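Local coordinates for protein cytosolic IMP-GMP specific 5'-nucleotidase (Legionella pneumophila subsp. pneumophila, PDB 4G63) that binds GMP and magnesium and probably removes the 5'-phosphate from IMP and GMP, as a cytosolic nucleotidase of the HAD superfamily, at residues 250-255 and 310-315; 341-346 and 395-400. All blocks are in the same frame, centred on the assembly; numbering follows the deposited sequence.

Contact 1 of 2, residues 250-255 and 310-315; sequences FFYDNL and LRLKKD. With PO4 (phosphate ion), chain B.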
loop_
_atom_site.group_PDB
_atom_site.type_symbol
_atom_site.label_atom_id
_atom_site.label_comp_id
_atom_site.label_asym_id
_atom_site.label_seq_id
_atom_site.Cartn_x
_atom_site.Cartn_y
_atom_site.Cartn_z
ATOM N N PHE A 250 13.317 -8.787 16.316
ATOM C CA PHE A 250 14.686 -9.217 16.524
ATOM C C PHE A 250 15.310 -9.713 15.211
ATOM O O PHE A 250 16.490 -9.475 14.930
ATOM C CB PHE A 250 14.731 -10.358 17.548
ATOM C CG PHE A 250 16.108 -10.961 17.725
ATOM C CD1 PHE A 250 17.019 -10.399 18.617
ATOM C CD2 PHE A 250 16.521 -12.025 16.927
ATOM C CE1 PHE A 250 18.331 -10.881 18.701
ATOM C CE2 PHE A 250 17.834 -12.514 17.004
ATOM C CZ PHE A 250 18.740 -11.940 17.889
ATOM N N PHE A 251 14.515 -10.401 14.406
ATOM C CA PHE A 251 15.015 -10.959 13.156
ATOM C C PHE A 251 15.316 -9.963 12.040
ATOM O O PHE A 251 16.393 -9.998 11.440
ATOM C CB PHE A 251 14.035 -12.022 12.615
ATOM C CG PHE A 251 13.795 -13.168 13.566
ATOM C CD1 PHE A 251 12.604 -13.263 14.277
ATOM C CD2 PHE A 251 14.789 -14.118 13.798
ATOM C CE1 PHE A 251 12.407 -14.278 15.207
ATOM C CE2 PHE A 251 14.597 -15.132 14.726
ATOM C CZ PHE A 251 13.406 -15.211 15.431
ATOM N N TYR A 252 14.371 -9.071 11.763
ATOM C CA TYR A 252 14.549 -8.120 10.674
ATOM C C TYR A 252 14.782 -6.667 11.051
ATOM O O TYR A 252 15.161 -5.867 10.198
ATOM C CB TYR A 252 13.350 -8.210 9.712
ATOM C CG TYR A 252 12.001 -8.129 10.396
ATOM C CD1 TYR A 252 11.234 -9.279 10.613
ATOM C CD2 TYR A 252 11.489 -6.902 10.831
ATOM C CE1 TYR A 252 9.988 -9.206 11.247
ATOM C CE2 TYR A 252 10.250 -6.820 11.463
ATOM C CZ TYR A 252 9.508 -7.973 11.665
ATOM O OH TYR A 252 8.282 -7.884 12.287
ATOM N N ASP A 253 14.550 -6.318 12.310
ATOM C CA ASP A 253 14.743 -4.936 12.746
ATOM C C ASP A 253 16.220 -4.635 13.040
ATOM O O ASP A 253 17.118 -5.336 12.558
ATOM C CB ASP A 253 13.879 -4.657 13.978
ATOM C CG ASP A 253 13.342 -3.247 13.997
ATOM O OD1 ASP A 253 12.124 -3.075 14.217
ATOM O OD2 ASP A 253 14.132 -2.308 13.788
ATOM N N ASN A 254 16.477 -3.604 13.834
ATOM C CA ASN A 254 17.854 -3.229 14.149
ATOM C C ASN A 254 18.059 -2.862 15.612
ATOM O O ASN A 254 19.070 -2.250 15.958
ATOM C CB ASN A 254 18.263 -2.037 13.292
ATOM C CG ASN A 254 17.457 -0.788 13.617
ATOM O OD1 ASN A 254 16.248 -0.849 13.820
ATOM N ND2 ASN A 254 18.125 0.351 13.658
ATOM N N LEU A 255 17.116 -3.249 16.466
ATOM C CA LEU A 255 17.198 -2.916 17.884
ATOM C C LEU A 255 18.535 -3.329 18.515
ATOM O O LEU A 255 19.066 -4.396 18.227
ATOM C CB LEU A 255 15.998 -3.524 18.618
ATOM C CG LEU A 255 14.642 -3.240 17.947
ATOM C CD1 LEU A 255 13.499 -3.585 18.882
ATOM C CD2 LEU A 255 14.544 -1.767 17.571
ATOM N N LEU A 310 6.756 -13.419 4.724
ATOM C CA LEU A 310 7.677 -12.895 3.717
ATOM C C LEU A 310 8.756 -11.985 4.308
ATOM O O LEU A 310 9.935 -12.117 3.971
ATOM C CB LEU A 310 6.925 -12.165 2.598
ATOM C CG LEU A 310 7.759 -11.835 1.346
ATOM C CD1 LEU A 310 8.506 -10.537 1.544
ATOM C CD2 LEU A 310 8.734 -12.989 1.033
ATOM N N ARG A 311 8.381 -11.068 5.193
ATOM C CA ARG A 311 9.402 -10.213 5.770
ATOM C C ARG A 311 10.386 -11.027 6.609
ATOM O O ARG A 311 11.584 -10.769 6.583
ATOM C CB ARG A 311 8.790 -9.094 6.618
ATOM C CG ARG A 311 9.858 -8.163 7.214
ATOM C CD ARG A 311 9.268 -6.876 7.753
ATOM N NE ARG A 311 7.962 -7.114 8.356
ATOM C CZ ARG A 311 7.274 -6.210 9.048
ATOM N NH1 ARG A 311 7.769 -4.989 9.238
ATOM N NH2 ARG A 311 6.081 -6.524 9.541
ATOM N N LEU A 312 9.884 -12.016 7.342
ATOM C CA LEU A 312 10.743 -12.850 8.180
ATOM C C LEU A 312 11.750 -13.666 7.378
ATOM O O LEU A 312 12.910 -13.785 7.775
ATOM C CB LEU A 312 9.906 -13.815 9.020
ATOM C CG LEU A 312 9.182 -13.314 10.271
ATOM C CD1 LEU A 312 8.170 -14.353 10.749
ATOM C CD2 LEU A 312 10.188 -13.013 11.346
ATOM N N LYS A 313 11.306 -14.221 6.250
ATOM C CA LYS A 313 12.158 -15.071 5.418
ATOM C C LYS A 313 13.091 -14.333 4.492
ATOM O O LYS A 313 14.190 -14.800 4.209
ATOM C CB LYS A 313 11.300 -16.028 4.584
ATOM C CG LYS A 313 10.479 -17.030 5.393
ATOM C CD LYS A 313 11.351 -17.789 6.373
ATOM C CE LYS A 313 12.563 -18.413 5.698
ATOM N NZ LYS A 313 13.543 -18.794 6.740
ATOM N N LYS A 314 12.634 -13.183 4.016
ATOM C CA LYS A 314 13.397 -12.352 3.098
ATOM C C LYS A 314 14.429 -11.481 3.825
ATOM O O LYS A 314 15.609 -11.457 3.475
ATOM C CB LYS A 314 12.427 -11.464 2.313
ATOM C CG LYS A 314 13.076 -10.494 1.351
ATOM C CD LYS A 314 12.012 -9.625 0.679
ATOM C CE LYS A 314 12.626 -8.549 -0.213
ATOM N NZ LYS A 314 13.570 -7.628 0.494
ATOM N N ASP A 315 13.969 -10.788 4.857
ATOM C CA ASP A 315 14.811 -9.885 5.623
ATOM C C ASP A 315 15.700 -10.526 6.694
ATOM O O ASP A 315 16.315 -9.800 7.484
ATOM C CB ASP A 315 13.935 -8.800 6.262
ATOM C CG ASP A 315 13.157 -7.978 5.222
ATOM O OD1 ASP A 315 12.219 -7.241 5.619
ATOM O OD2 ASP A 315 13.485 -8.065 4.017
HETATM P P PO4 B . 14.515 -22.403 5.746
HETATM O O1 PO4 B . 13.357 -23.036 6.401
HETATM O O2 PO4 B . 14.399 -20.939 5.848
HETATM O O3 PO4 B . 14.548 -22.804 4.322
HETATM O O4 PO4 B . 15.753 -22.842 6.407
#
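Next to Y252, which packs on R311 across the contact, D253 OD2 has two partners: on its anti lone pair it accepts a hydrogen bond from N254 N at 2.7 Å, and it forms a salt bridge with R249 of the third subunit. The two segments follow strands of the HAD-type Rossmann-like sheet. Helix 309-314 belongs to the beta-alpha-beta crossover from strand 298-302 to its parallel neighbour 319-323, and the short helix 249-252 comes after strand 240-243.

No hydrogen bond joins the segments; stacking and apolar touch do. The guanidinium of R311 lies flat over one face of the Y252 ring, its plane turned by 11° and its centre 4.4 Å from the ring centre. The stack is offset toward the hydroxyl, and some cation-pi attraction is likely. R311 sets CG opposite its own backbone N (chi1 -179°) and stays extended at chi2, which brings CD 3.8 Å from the centroid of the Y252 ring, over its face, as a CH-pi contact. The bend at chi3 (36°) then turns NE and the guanidinium along the face to the hydroxyl end, where Y252 OH stands over the guanidinium centre.

L312 offers one methyl to both aromatic side chains. Its CD2 meets F251 CD1 at 3.8 Å, and it reaches Y252 CE1, also at 3.8 Å, in the plane of that ring. F251 in turn meets Y300 edge-to-face, and its side chain lies about 7 Å from that of the magnesium ligand D23. K313 NZ is hydrogen-bonded to T320 OG1 and sits against a phosphate, probably from the crystallisation liquor, that R10 and R319 also hold.

D315 leaves the helical conformation, although its N still bonds R311 O at 2.9 Å; its CB meets Y252 CB at 3.5 Å.

Contact 2 of 2, residues 341-346 and 395-400; sequences EKKIGE and LQEQNS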
loop_
_atom_site.group_PDB
_atom_site.type_symbol
_atom_site.label_atom_id
_atom_site.label_comp_id
_atom_site.label_asym_id
_atom_site.label_seq_id
_atom_site.Cartn_x
_atom_site.Cartn_y
_atom_site.Cartn_z
ATOM N N GLU A 341 -11.134 -44.258 6.851
ATOM C CA GLU A 341 -10.606 -43.685 5.631
ATOM C C GLU A 341 -10.659 -44.737 4.524
ATOM O O GLU A 341 -11.023 -44.431 3.384
ATOM C CB GLU A 341 -9.160 -43.233 5.866
ATOM C CG GLU A 341 -8.672 -42.101 4.972
ATOM C CD GLU A 341 -7.176 -41.835 5.128
ATOM O OE1 GLU A 341 -6.710 -41.654 6.279
ATOM O OE2 GLU A 341 -6.465 -41.802 4.098
ATOM N N LYS A 342 -10.299 -45.972 4.868
ATOM C CA LYS A 342 -10.304 -47.076 3.910
ATOM C C LYS A 342 -11.716 -47.446 3.449
ATOM O O LYS A 342 -11.934 -47.725 2.273
ATOM C CB LYS A 342 -9.630 -48.308 4.517
ATOM C CG LYS A 342 -9.862 -49.583 3.720
ATOM C CD LYS A 342 -9.352 -50.826 4.449
ATOM C CE LYS A 342 -9.802 -52.101 3.738
ATOM N NZ LYS A 342 -9.318 -53.344 4.404
ATOM N N LYS A 343 -12.672 -47.450 4.372
ATOM C CA LYS A 343 -14.047 -47.790 4.022
ATOM C C LYS A 343 -14.674 -46.764 3.076
ATOM O O LYS A 343 -15.557 -47.113 2.293
ATOM C CB LYS A 343 -14.900 -47.974 5.295
ATOM C CG LYS A 343 -14.579 -49.284 6.045
ATOM C CD LYS A 343 -14.931 -49.262 7.540
ATOM C CE LYS A 343 -16.429 -49.316 7.798
ATOM N NZ LYS A 343 -16.738 -49.124 9.244
ATOM N N ILE A 344 -14.223 -45.509 3.128
ATOM C CA ILE A 344 -14.775 -44.495 2.229
ATOM C C ILE A 344 -14.007 -44.519 0.910
ATOM O O ILE A 344 -14.554 -44.196 -0.138
ATOM C CB ILE A 344 -14.709 -43.043 2.807
ATOM C CG1 ILE A 344 -13.296 -42.481 2.676
ATOM C CG2 ILE A 344 -15.151 -43.031 4.261
ATOM C CD1 ILE A 344 -13.179 -41.029 3.118
ATOM N N GLY A 345 -12.737 -44.903 0.967
ATOM C CA GLY A 345 -11.942 -44.974 -0.243
ATOM C C GLY A 345 -12.495 -46.025 -1.188
ATOM O O GLY A 345 -12.435 -45.877 -2.406
ATOM N N GLU A 346 -13.043 -47.095 -0.622
ATOM C CA GLU A 346 -13.610 -48.172 -1.416
ATOM C C GLU A 346 -15.033 -47.815 -1.813
ATOM O O GLU A 346 -15.502 -48.192 -2.885
ATOM C CB GLU A 346 -13.593 -49.470 -0.612
ATOM C CG GLU A 346 -12.212 -49.835 -0.092
ATOM C CD GLU A 346 -12.222 -51.053 0.825
ATOM O OE1 GLU A 346 -13.006 -51.064 1.804
ATOM O OE2 GLU A 346 -11.436 -51.994 0.577
ATOM N N LEU A 395 -18.443 -40.293 6.375
ATOM C CA LEU A 395 -17.709 -39.050 6.559
ATOM C C LEU A 395 -17.998 -38.478 7.934
ATOM O O LEU A 395 -17.126 -37.881 8.561
ATOM C CB LEU A 395 -18.073 -38.040 5.469
ATOM C CG LEU A 395 -17.289 -38.272 4.172
ATOM C CD1 LEU A 395 -17.824 -37.393 3.048
ATOM C CD2 LEU A 395 -15.811 -37.988 4.437
ATOM N N GLN A 396 -19.231 -38.660 8.394
ATOM C CA GLN A 396 -19.633 -38.193 9.712
ATOM C C GLN A 396 -18.781 -38.941 10.722
ATOM O O GLN A 396 -18.281 -38.366 11.695
ATOM C CB GLN A 396 -21.100 -38.523 9.970
ATOM C CG GLN A 396 -22.082 -37.627 9.263
ATOM C CD GLN A 396 -23.499 -38.139 9.395
ATOM O OE1 GLN A 396 -23.916 -38.554 10.478
ATOM N NE2 GLN A 396 -24.253 -38.111 8.298
ATOM N N GLU A 397 -18.616 -40.233 10.468
ATOM C CA GLU A 397 -17.842 -41.094 11.337
ATOM C C GLU A 397 -16.391 -40.638 11.376
ATOM O O GLU A 397 -15.743 -40.686 12.422
ATOM C CB GLU A 397 -17.938 -42.539 10.845
ATOM C CG GLU A 397 -17.839 -43.575 11.948
ATOM C CD GLU A 397 -18.379 -44.924 11.519
ATOM O OE1 GLU A 397 -19.496 -44.961 10.953
ATOM O OE2 GLU A 397 -17.692 -45.943 11.752
ATOM N N GLN A 398 -15.880 -40.187 10.236
ATOM C CA GLN A 398 -14.502 -39.728 10.176
ATOM C C GLN A 398 -14.297 -38.428 10.953
ATOM O O GLN A 398 -13.341 -38.308 11.723
ATOM C CB GLN A 398 -14.061 -39.529 8.730
ATOM C CG GLN A 398 -12.602 -39.185 8.620
ATOM C CD GLN A 398 -12.156 -38.990 7.197
ATOM O OE1 GLN A 398 -11.112 -39.506 6.789
ATOM N NE2 GLN A 398 -12.935 -38.235 6.430
ATOM N N ASN A 399 -15.188 -37.458 10.765
ATOM C CA ASN A 399 -15.055 -36.192 11.473
ATOM C C ASN A 399 -15.045 -36.363 12.988
ATOM O O ASN A 399 -14.393 -35.593 13.700
ATOM C CB ASN A 399 -16.177 -35.223 11.092
ATOM C CG ASN A 399 -16.108 -34.794 9.639
ATOM O OD1 ASN A 399 -15.018 -34.662 9.049
ATOM N ND2 ASN A 399 -17.276 -34.555 9.054
ATOM N N SER A 400 -15.770 -37.368 13.476
ATOM C CA SER A 400 -15.845 -37.626 14.907
ATOM C C SER A 400 -14.453 -37.874 15.490
ATOM O O SER A 400 -14.265 -37.815 16.708
ATOM C CB SER A 400 -16.751 -38.831 15.188
ATOM O OG SER A 400 -16.141 -40.048 14.801
#
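I344 and L395 supply the apolar part of this contact between two antiparallel helices, with I344 CD1 standing 4.2 Å from L395 CD2. The short helical segments run at 155° to each other, and their axes come no closer than 10.1 Å, so the contact is made by side chains. L394, one residue earlier, adds to the apolar seam by touching I344.

The mixed polar-apolar part belongs to Q398, the one buried residue among those that touch. Its CG lies opposite the backbone N (chi1 -174°) and the chain runs out straight, carrying the amide toward helix 338-360. There OE1 comes to 4.0 Å from E341 CG, and NE2 lies 4.3 Å from I344 CD1. The carboxylate of E341 is inclined at 46° to that amide, and no hydrogen bond links the two groups.

Charge contributes at longer range. K343 NZ and E397 OE2 are 4.2 Å apart, beyond a salt bridge but near enough for some attraction.

Together these contacts join an early turn of helix 338-360 to the last turn of helix 374-399, at the base of a helical hairpin that follows helix 327-336 and precedes strand 411-412.

In the fold
Contacts 1 and 2 come one after the other along the chain: 250-255 with 310-315 closes before 341-346 with 395-400 opens. Their centres are 43 Å apart on opposite sides of the chain's centre, and their nearest atoms are about 30 Å apart, so neither touches the other. Strand 319-323 and helix 327-336 lie between them in sequence. Contact 1 thus belongs to the part of the fold, beside the mixed sheet, that holds the magnesium site and meets two other subunits. Contact 2 ties the arms of a peripheral hairpin inserted between helix 327-336 and strand 411-412, away from the annotated sites, and touches no other chain of the four-chain assembly.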